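PDB 4X7R: TarM from Staphylococcus aureus subsp. aureus 21178, which belongs to the glycosyl transferases group 1 family and has a GT-B fold, with two parallel-sheet domains and a long antiparallel sheet inserted in the first. Local coordinates for residues 8-12 / 13-17; 48-51 / 52-56; 202-205 / 206-210. The protein carries 1 engineered substitution. All coordinates share one frame; numbering follows the deposited sequence.

The three interactions follow one another along the chain, and all lie within or beside the first parallel sheet of the GT-B fold. Interaction 1 is the loop between strand 3-7 and helix 17-31. Interaction 2 lies in helix 47-56, between strands 36-40 and 66-68. Its centre is about 12 Å from that of interaction 1, and the two touch: Val13 packs on Ala53, and Asp12 on Ile50 and Leu54. Interaction 3 begins helix 203-214, after the antiparallel sheet. It lies about 21 Å from interaction 1 and about 26 Å from interaction 2, centre to centre. Interactions 1 and 3 do not touch, but both contact the sulfated sugar SUS, so bound glycan spans them.

Interaction 1: 8-12 / 13-17; sequences VHELD and VNKGG. With SGN (2-deoxy-6-O-sulfo-2-(sulfoamino)-alpha-D-glucopyranose), chain C; UDP (uridine-5'-diphosphate), chain E; SUS (2-deoxy-3,6-di-O-sulfo-2-(sulfoamino)-alpha-D-glucopyranose), chain B.
One water is held between Asp12 and Lys15: it donates to Asp12 O at 2.8 Å and accepts from Lys15 N at 3.0 Å. It bridges a turn in the glycine-containing loop between strand 3-7 and helix 17-31, the first beta-to-alpha connection of the N-terminal Rossmann-like domain in this GT-B protein. On the outside of the turn Asp12 folds back on its own chain. Val13 N donates to Asp12 OD1 on the anti side of the carboxylate, 30° out of its plane, and the bond is bent. Asn14 ND2 donates almost straight to Val13 O and meets it from above the carbonyl plane.

The Lys15 chain bends at chi2 (-80°) and again at chi4 (-72°), which turns it back across the loop. Lys15 NZ ends beside Asp12 CB at 3.6 Å. The carboxylates of Asp12 and Glu10 are near but do not form salt bridges with it; Glu10 OE1 pairs with Lys44 instead. Lys15 CD also rests on the sugar SGN.

The two glycines bind through their backbone. Gly16, the N-cap residue, donates from N to the sulfate oxygen O5S of SGN. Gly17 N, at the start of the helix, donates to UDP O2B at 2.8 Å. With no side chain at Gly16, UDP O2B can approach its CA. The helix N-terminus would probably add some positive potential for both anions. Lys15 O bonds to Tyr382 OH, which follows strand 377-381 of the second parallel sheet, so the loop connects with that half of the protein.

At the other end of the loop the His9 ring is sandwiched between Glu10 CB on one face and SUS C4 over the centre of the other. SUS O1S lies in the ring plane at the edge and accepts from His9 ND1 at 2.6 Å.

Interaction 2: 48-51 / 52-56; sequences DEII and KALKK
Helix 47-56 is the helical part of a beta-alpha-beta unit, between strands 36-40 and 66-68, and here Asp48 meets Lys52 one turn further on. The backbone bonds are alpha-helical, from each N to the O four residues earlier. Two are longer, Lys52 N to Asp48 O and Ala53 N to Glu49 O, both 3.2 Å. Lys55 N to Ile51 O is shorter, at 2.9 Å.

On the exposed side Asp48 OD1 forms a salt bridge with Lys52 NZ at 3.5 Å. The lysine is extended as far as CE of Lys52, which lies 3.3 Å from Asp48 OD1; the bend at chi4 (-69°) then sets the direction of NZ. Glu49 OE1 touches the same CE from its own side, but its charge stays further from NZ.

On the side toward the 8-17 loop, Ile50 and Leu54 run side by side, with Ile50 CG2 4.0 Å from Leu54 CD1. Lys55 lies along Ile51, its CE 3.7 Å from Ile51 CG2. Its NZ goes on to the carbonyl oxygens of Arg62 and Thr64.

The lysines thus differ: Lys52 makes a long surface salt bridge, probably weakened by solvent, while Lys55 uses its ammonium to tie the helix to the following loop.

Interaction 3: 202-205 / 206-210; sequences NNLA and LCVYY. With ZDO (methyl 2-deoxy-6-O-sulfo-2-(sulfoamino)-alpha-D-glucopyranoside), chain D; IDS (2-O-sulfo-alpha-L-idopyranuronic acid), chain F; SUS (2-deoxy-3,6-di-O-sulfo-2-(sulfoamino)-alpha-D-glucopyranose), chain B.
Cys207 N donates to Asn203 O at 2.8 Å with an angle of 169°, in the first turn of helix 203-214. Asn203 is also bound through its side chain to the glycan. Its ND2 donates to the sulfate oxygen O2S of IDS at 2.8 Å, and O2S of SUS lies at the same distance from that nitrogen. Chi1 of -168° sets CG opposite the backbone N and carries the amide toward the O-sulfate of IDS and the N-sulfo group of SUS. Two sulfated sugars therefore meet at one amide nitrogen.

Asn202 is the N-cap of the helix. With chi1 at 54° its CG sits between the backbone N and carbonyl carbon, and OD1 accepts from Ala205 N at 3.1 Å. Its own carbonyl accepts from Leu206 N at 3.2 Å. The residue thus satisfies two amides of the first turn. Its ND2 also lies near a sulfate oxygen of ZDO, as does Leu204 CD2.

The packing continues around the helix. Asn203 OD1 lies 3.9 Å from Leu206 CD2, and Asn203 ND2 lies 3.8 Å from Cys207 SG. Leu204 and Val208 point the same way, one turn apart, and CD1 of Leu204 touches CG2 of Val208 at 4.0 Å.

The helix packs between several elements. Leu204 and Cys207 touch helix 231-235. Leu206 packs on Val69 and Phe73 of helix 69-78 and, like Ala205, on Phe200 of strand 198-200, an edge strand of the antiparallel sheet.

Interaction 1: 8-12 / 13-17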
# COMPACT_ATOMS: atom_id res chain seq x y z
N VAL A 8 8.81 -3.44 1.39
CA VAL A 8 7.65 -2.62 1.74
C VAL A 8 7.09 -3.12 3.08
O VAL A 8 7.35 -4.27 3.48
CB VAL A 8 6.61 -2.63 0.58
CG1 VAL A 8 5.91 -3.99 0.41
CG2 VAL A 8 5.60 -1.51 0.70
N HIS A 9 6.33 -2.28 3.78
CA HIS A 9 5.71 -2.66 5.04
C HIS A 9 4.87 -3.94 4.90
O HIS A 9 5.13 -4.91 5.61
CB HIS A 9 4.83 -1.50 5.54
CG HIS A 9 3.98 -1.85 6.70
ND1 HIS A 9 4.51 -2.47 7.83
CD2 HIS A 9 2.66 -1.63 6.91
CE1 HIS A 9 3.49 -2.65 8.65
NE2 HIS A 9 2.36 -2.15 8.15
N GLU A 10 3.88 -3.93 4.00
CA GLU A 10 2.92 -5.03 3.80
C GLU A 10 2.39 -5.05 2.39
O GLU A 10 2.57 -4.08 1.63
CB GLU A 10 1.70 -4.82 4.72
CG GLU A 10 0.78 -3.67 4.30
CD GLU A 10 -0.53 -3.54 5.05
OE1 GLU A 10 -1.27 -4.55 5.18
OE2 GLU A 10 -0.87 -2.40 5.43
N LEU A 11 1.68 -6.14 2.06
CA LEU A 11 0.93 -6.32 0.82
C LEU A 11 -0.51 -6.59 1.24
O LEU A 11 -0.74 -7.29 2.22
CB LEU A 11 1.43 -7.51 -0.03
CG LEU A 11 2.78 -7.36 -0.75
CD1 LEU A 11 3.07 -8.59 -1.56
CD2 LEU A 11 2.83 -6.09 -1.63
N ASP A 12 -1.45 -6.00 0.52
CA ASP A 12 -2.88 -6.18 0.73
C ASP A 12 -3.64 -5.96 -0.57
O ASP A 12 -3.07 -5.43 -1.53
CB ASP A 12 -3.43 -5.32 1.90
CG ASP A 12 -4.50 -6.06 2.68
OD1 ASP A 12 -5.03 -7.08 2.17
OD2 ASP A 12 -4.80 -5.65 3.82
N VAL A 13 -4.93 -6.35 -0.59
CA VAL A 13 -5.83 -6.30 -1.76
C VAL A 13 -6.42 -4.95 -2.17
O VAL A 13 -6.92 -4.84 -3.30
CB VAL A 13 -6.92 -7.40 -1.71
CG1 VAL A 13 -6.30 -8.79 -1.73
CG2 VAL A 13 -7.84 -7.21 -0.50
N ASN A 14 -6.48 -3.95 -1.30
CA ASN A 14 -7.11 -2.74 -1.86
C ASN A 14 -6.17 -1.54 -1.81
O ASN A 14 -6.54 -0.49 -1.28
CB ASN A 14 -8.52 -2.48 -1.25
CG ASN A 14 -9.71 -3.31 -1.78
OD1 ASN A 14 -10.86 -3.07 -1.39
ND2 ASN A 14 -9.50 -4.29 -2.68
N LYS A 15 -4.94 -1.72 -2.33
CA LYS A 15 -3.88 -0.70 -2.28
C LYS A 15 -3.74 0.18 -3.54
O LYS A 15 -4.40 -0.06 -4.55
CB LYS A 15 -2.52 -1.34 -1.87
CG LYS A 15 -2.51 -2.02 -0.49
CD LYS A 15 -2.37 -1.02 0.64
CE LYS A 15 -2.74 -1.59 1.99
NZ LYS A 15 -4.21 -1.80 2.12
N GLY A 16 -2.88 1.19 -3.43
CA GLY A 16 -2.60 2.17 -4.46
C GLY A 16 -1.34 1.92 -5.27
O GLY A 16 -0.93 0.77 -5.48
N GLY A 17 -0.75 3.02 -5.73
CA GLY A 17 0.36 3.02 -6.68
C GLY A 17 1.66 2.41 -6.28
O GLY A 17 2.35 1.87 -7.14
C1 SGN C . 1.04 4.63 3.20
C2 SGN C . -0.29 5.38 2.93
C3 SGN C . -1.46 4.39 2.60
C4 SGN C . -1.05 3.35 1.54
C5 SGN C . 0.32 2.71 1.88
C6 SGN C . 0.77 1.73 0.80
N2 SGN C . -0.64 6.23 4.09
O3 SGN C . -2.60 5.12 2.09
O4 SGN C . -2.05 2.32 1.44
O5 SGN C . 1.36 3.74 2.08
O6 SGN C . 0.85 2.44 -0.43
S1 SGN C . -0.32 7.90 3.76
O1S SGN C . -1.24 8.39 2.65
O2S SGN C . 1.15 8.10 3.34
O3S SGN C . -0.58 8.66 5.06
S2 SGN C . 0.03 2.00 -1.64
O4S SGN C . 0.15 3.11 -2.69
O5S SGN C . -1.45 1.78 -1.30
O6S SGN C . 0.65 0.69 -2.13
N1 UDP E . -6.18 1.66 -7.96
C2 UDP E . -6.98 0.59 -8.31
N3 UDP E . -8.29 0.69 -7.91
C4 UDP E . -8.87 1.72 -7.20
C5 UDP E . -7.96 2.78 -6.83
C6 UDP E . -6.67 2.71 -7.21
O2 UDP E . -6.57 -0.39 -8.92
O4 UDP E . -10.09 1.69 -6.95
C1' UDP E . -4.81 1.67 -8.54
C2' UDP E . -4.70 2.42 -9.86
O2' UDP E . -5.03 1.57 -10.95
C3' UDP E . -3.22 2.81 -9.87
C4' UDP E . -2.92 3.03 -8.39
O4' UDP E . -3.94 2.34 -7.64
O3' UDP E . -2.32 1.87 -10.48
C5' UDP E . -2.86 4.48 -7.97
O5' UDP E . -1.61 5.01 -8.48
PA UDP E . -1.14 6.54 -8.40
O1A UDP E . 0.29 6.62 -8.73
O2A UDP E . -1.99 7.36 -9.39
O3A UDP E . -1.40 7.05 -6.94
PB UDP E . -0.98 6.48 -5.50
O1B UDP E . 0.38 5.85 -5.57
O2B UDP E . -2.00 5.43 -5.03
O3B UDP E . -0.92 7.63 -4.52
N2 SUS B . 7.01 -0.77 10.61
C1 SUS B . 5.08 0.19 11.81
S1 SUS B . 6.98 -2.54 10.66
C2 SUS B . 5.63 -0.27 10.47
S2 SUS B . 0.00 1.26 9.78
C3 SUS B . 5.56 0.89 9.45
O3 SUS B . 5.98 0.44 8.14
S3 SUS B . 7.27 1.02 7.55
C4 SUS B . 4.16 1.52 9.36
O4 SUS B . 4.33 2.69 8.59
C5 SUS B . 3.63 1.86 10.80
O5 SUS B . 3.72 0.68 11.64
C6 SUS B . 2.15 2.23 10.84
O6 SUS B . 1.43 1.14 10.30
O1S SUS B . 6.55 -3.06 9.29
O2S SUS B . 8.39 -2.98 11.02
O3S SUS B . 5.99 -3.03 11.71
O4S SUS B . -0.35 -0.05 9.06
O5S SUS B . -0.93 1.48 10.98
O6S SUS B . -0.11 2.43 8.80
O7S SUS B . 7.10 2.53 7.52
O8S SUS B . 7.50 0.51 6.13
O9S SUS B . 8.46 0.66 8.42
O HOH W 1 -3.74 -3.98 -3.81

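Interaction 2: 48-51 / 52-56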
# COMPACT_ATOMS: atom_id res chain seq x y z
N ASP A 48 -1.52 -16.03 3.36
CA ASP A 48 -1.71 -17.00 2.28
C ASP A 48 -2.95 -16.64 1.45
O ASP A 48 -2.88 -16.66 0.22
CB ASP A 48 -1.79 -18.43 2.89
CG ASP A 48 -2.03 -19.58 1.92
OD1 ASP A 48 -1.50 -19.53 0.78
OD2 ASP A 48 -2.72 -20.56 2.32
N GLU A 49 -4.05 -16.23 2.11
CA GLU A 49 -5.28 -15.82 1.42
C GLU A 49 -5.15 -14.48 0.68
O GLU A 49 -5.82 -14.29 -0.34
CB GLU A 49 -6.48 -15.79 2.39
CG GLU A 49 -6.95 -17.16 2.89
CD GLU A 49 -6.87 -18.35 1.93
OE1 GLU A 49 -5.94 -19.17 2.11
OE2 GLU A 49 -7.74 -18.48 1.04
N ILE A 50 -4.31 -13.55 1.20
CA ILE A 50 -4.09 -12.22 0.58
C ILE A 50 -3.35 -12.44 -0.75
O ILE A 50 -3.78 -11.94 -1.79
CB ILE A 50 -3.32 -11.25 1.53
CG1 ILE A 50 -4.00 -11.02 2.92
CG2 ILE A 50 -2.94 -9.93 0.82
CD1 ILE A 50 -5.39 -10.35 2.93
N ILE A 51 -2.25 -13.22 -0.71
CA ILE A 51 -1.43 -13.54 -1.87
C ILE A 51 -2.23 -14.20 -3.01
O ILE A 51 -2.18 -13.71 -4.16
CB ILE A 51 -0.13 -14.29 -1.46
CG1 ILE A 51 0.75 -13.46 -0.47
CG2 ILE A 51 0.68 -14.74 -2.69
CD1 ILE A 51 1.03 -11.90 -0.88
N LYS A 52 -3.02 -15.26 -2.68
CA LYS A 52 -3.86 -15.97 -3.64
C LYS A 52 -4.82 -14.99 -4.31
O LYS A 52 -4.96 -15.04 -5.53
CB LYS A 52 -4.68 -17.09 -2.96
CG LYS A 52 -3.88 -18.29 -2.48
CD LYS A 52 -4.83 -19.35 -1.92
CE LYS A 52 -4.16 -20.37 -1.02
NZ LYS A 52 -3.24 -21.27 -1.76
N ALA A 53 -5.47 -14.09 -3.52
CA ALA A 53 -6.41 -13.10 -4.03
C ALA A 53 -5.74 -12.12 -5.00
O ALA A 53 -6.29 -11.87 -6.07
CB ALA A 53 -7.06 -12.35 -2.88
N LEU A 54 -4.55 -11.58 -4.64
CA LEU A 54 -3.78 -10.63 -5.46
C LEU A 54 -3.34 -11.27 -6.77
O LEU A 54 -3.32 -10.61 -7.80
CB LEU A 54 -2.54 -10.12 -4.70
CG LEU A 54 -2.74 -9.09 -3.60
CD1 LEU A 54 -1.48 -8.94 -2.77
CD2 LEU A 54 -3.20 -7.75 -4.18
N LYS A 55 -2.99 -12.57 -6.72
CA LYS A 55 -2.58 -13.32 -7.92
C LYS A 55 -3.77 -13.64 -8.82
O LYS A 55 -3.67 -13.48 -10.03
CB LYS A 55 -1.76 -14.56 -7.56
CG LYS A 55 -0.41 -14.19 -7.00
CD LYS A 55 0.53 -15.38 -6.85
CE LYS A 55 1.81 -14.85 -6.25
NZ LYS A 55 2.93 -15.80 -6.38
N LYS A 56 -4.92 -14.05 -8.22
CA LYS A 56 -6.16 -14.37 -8.92
C LYS A 56 -6.68 -13.15 -9.68
O LYS A 56 -7.10 -13.28 -10.83
CB LYS A 56 -7.22 -14.90 -7.92
CG LYS A 56 -8.56 -15.25 -8.55
CD LYS A 56 -9.30 -16.35 -7.78
CE LYS A 56 -9.74 -17.54 -8.62
NZ LYS A 56 -10.63 -17.16 -9.75

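Interaction 3: 202-205 / 206-210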
# COMPACT_ATOMS: atom_id res chain seq x y z
N ASN A 202 14.57 -5.00 19.61
CA ASN A 202 13.33 -4.42 19.07
C ASN A 202 13.05 -5.02 17.68
O ASN A 202 13.80 -5.87 17.22
CB ASN A 202 13.41 -2.86 19.03
CG ASN A 202 14.63 -2.31 18.31
OD1 ASN A 202 15.25 -2.96 17.47
ND2 ASN A 202 15.05 -1.12 18.68
N ASN A 203 11.94 -4.63 17.06
CA ASN A 203 11.50 -5.12 15.74
C ASN A 203 12.50 -4.81 14.60
O ASN A 203 12.70 -5.65 13.73
CB ASN A 203 10.12 -4.57 15.39
CG ASN A 203 9.50 -5.24 14.22
OD1 ASN A 203 9.30 -6.46 14.21
ND2 ASN A 203 9.29 -4.50 13.16
N LEU A 204 13.13 -3.63 14.63
CA LEU A 204 14.11 -3.26 13.60
C LEU A 204 15.27 -4.24 13.65
O LEU A 204 15.64 -4.74 12.61
CB LEU A 204 14.56 -1.79 13.81
CG LEU A 204 15.78 -1.28 13.05
CD1 LEU A 204 15.52 -1.23 11.53
CD2 LEU A 204 16.18 0.10 13.58
N ALA A 205 15.80 -4.56 14.86
CA ALA A 205 16.87 -5.56 15.04
C ALA A 205 16.45 -6.92 14.48
O ALA A 205 17.26 -7.57 13.83
CB ALA A 205 17.23 -5.71 16.53
N LEU A 206 15.21 -7.36 14.75
CA LEU A 206 14.69 -8.64 14.24
C LEU A 206 14.69 -8.60 12.70
O LEU A 206 15.22 -9.51 12.05
CB LEU A 206 13.25 -8.88 14.78
CG LEU A 206 12.49 -10.09 14.18
CD1 LEU A 206 13.02 -11.38 14.72
CD2 LEU A 206 10.98 -10.00 14.42
N CYS A 207 14.11 -7.51 12.12
CA CYS A 207 14.04 -7.33 10.65
C CYS A 207 15.38 -7.23 9.98
O CYS A 207 15.56 -7.79 8.92
CB CYS A 207 13.13 -6.17 10.30
SG CYS A 207 11.41 -6.47 10.75
N VAL A 208 16.36 -6.60 10.65
CA VAL A 208 17.72 -6.51 10.12
C VAL A 208 18.35 -7.92 10.08
O VAL A 208 18.94 -8.30 9.07
CB VAL A 208 18.58 -5.49 10.91
CG1 VAL A 208 20.08 -5.69 10.65
CG2 VAL A 208 18.15 -4.06 10.59
N TYR A 209 18.18 -8.70 11.17
CA TYR A 209 18.68 -10.08 11.23
C TYR A 209 18.07 -10.90 10.11
O TYR A 209 18.79 -11.59 9.39
CB TYR A 209 18.36 -10.70 12.60
CG TYR A 209 18.59 -12.20 12.66
CD1 TYR A 209 19.87 -12.73 12.86
CD2 TYR A 209 17.52 -13.10 12.60
CE1 TYR A 209 20.07 -14.11 12.97
CE2 TYR A 209 17.72 -14.48 12.67
CZ TYR A 209 18.99 -14.98 12.87
OH TYR A 209 19.17 -16.34 12.91
N TYR A 210 16.74 -10.81 9.96
CA TYR A 210 15.97 -11.53 8.96
C TYR A 210 16.50 -11.32 7.53
O TYR A 210 16.73 -12.30 6.82
CB TYR A 210 14.47 -11.15 9.08
CG TYR A 210 13.64 -11.59 7.89
CD1 TYR A 210 13.52 -12.94 7.56
CD2 TYR A 210 12.94 -10.66 7.12
CE1 TYR A 210 12.75 -13.35 6.47
CE2 TYR A 210 12.16 -11.06 6.04
CZ TYR A 210 12.07 -12.41 5.73
OH TYR A 210 11.27 -12.84 4.71
C1 ZDO D . 9.81 5.37 18.81
C1M ZDO D . 10.86 4.53 20.78
C2 ZDO D . 8.43 5.65 18.17
C3 ZDO D . 7.92 4.43 17.43
C4 ZDO D . 8.95 3.83 16.43
C5 ZDO D . 10.33 3.66 17.12
C6 ZDO D . 11.45 3.28 16.13
O1 ZDO D . 9.69 4.48 19.95
N2 ZDO D . 7.44 6.08 19.15
S2 ZDO D . 7.32 7.83 19.27
OSA ZDO D . 8.74 8.39 19.49
OSB ZDO D . 6.37 8.12 20.45
OSC ZDO D . 6.74 8.41 17.98
O3 ZDO D . 6.69 4.77 16.79
O4 ZDO D . 8.42 2.54 16.05
O5 ZDO D . 10.73 4.92 17.78
O6 ZDO D . 12.74 3.31 16.78
S6 ZDO D . 13.34 2.10 17.54
OS1 ZDO D . 14.44 2.62 18.47
OS2 ZDO D . 13.95 1.12 16.54
OS3 ZDO D . 12.27 1.39 18.39
C1 IDS F . 8.44 2.21 14.65
C2 IDS F . 8.11 0.71 14.50
C3 IDS F . 6.56 0.43 14.55
C4 IDS F . 5.75 1.44 13.71
C5 IDS F . 6.18 2.89 14.02
C6 IDS F . 5.42 3.92 13.17
O2 IDS F . 8.70 0.20 13.27
O3 IDS F . 6.06 0.47 15.90
O4 IDS F . 5.98 1.18 12.33
O5 IDS F . 7.61 3.01 13.77
O6A IDS F . 6.11 4.59 12.36
O6B IDS F . 4.18 3.99 13.32
S IDS F . 10.09 -0.46 13.24
O1S IDS F . 11.16 0.32 14.01
O2S IDS F . 9.97 -1.86 13.82
O3S IDS F . 10.58 -0.53 11.79
N2 SUS B . 7.01 -0.77 10.61
C1 SUS B . 5.08 0.19 11.81
S1 SUS B . 6.98 -2.54 10.66
C2 SUS B . 5.63 -0.27 10.47
S2 SUS B . 0.00 1.26 9.78
C3 SUS B . 5.56 0.89 9.45
O3 SUS B . 5.98 0.44 8.14
S3 SUS B . 7.27 1.02 7.55
C4 SUS B . 4.16 1.52 9.36
O4 SUS B . 4.33 2.69 8.59
C5 SUS B . 3.63 1.86 10.80
O5 SUS B . 3.72 0.68 11.64
C6 SUS B . 2.15 2.23 10.84
O6 SUS B . 1.43 1.14 10.30
O1S SUS B . 6.55 -3.06 9.29
O2S SUS B . 8.39 -2.98 11.02
O3S SUS B . 5.99 -3.03 11.71
O4S SUS B . -0.35 -0.05 9.06
O5S SUS B . -0.93 1.48 10.98
O6S SUS B . -0.11 2.43 8.80
O7S SUS B . 7.10 2.53 7.52
O8S SUS B . 7.50 0.51 6.13
O9S SUS B . 8.46 0.66 8.42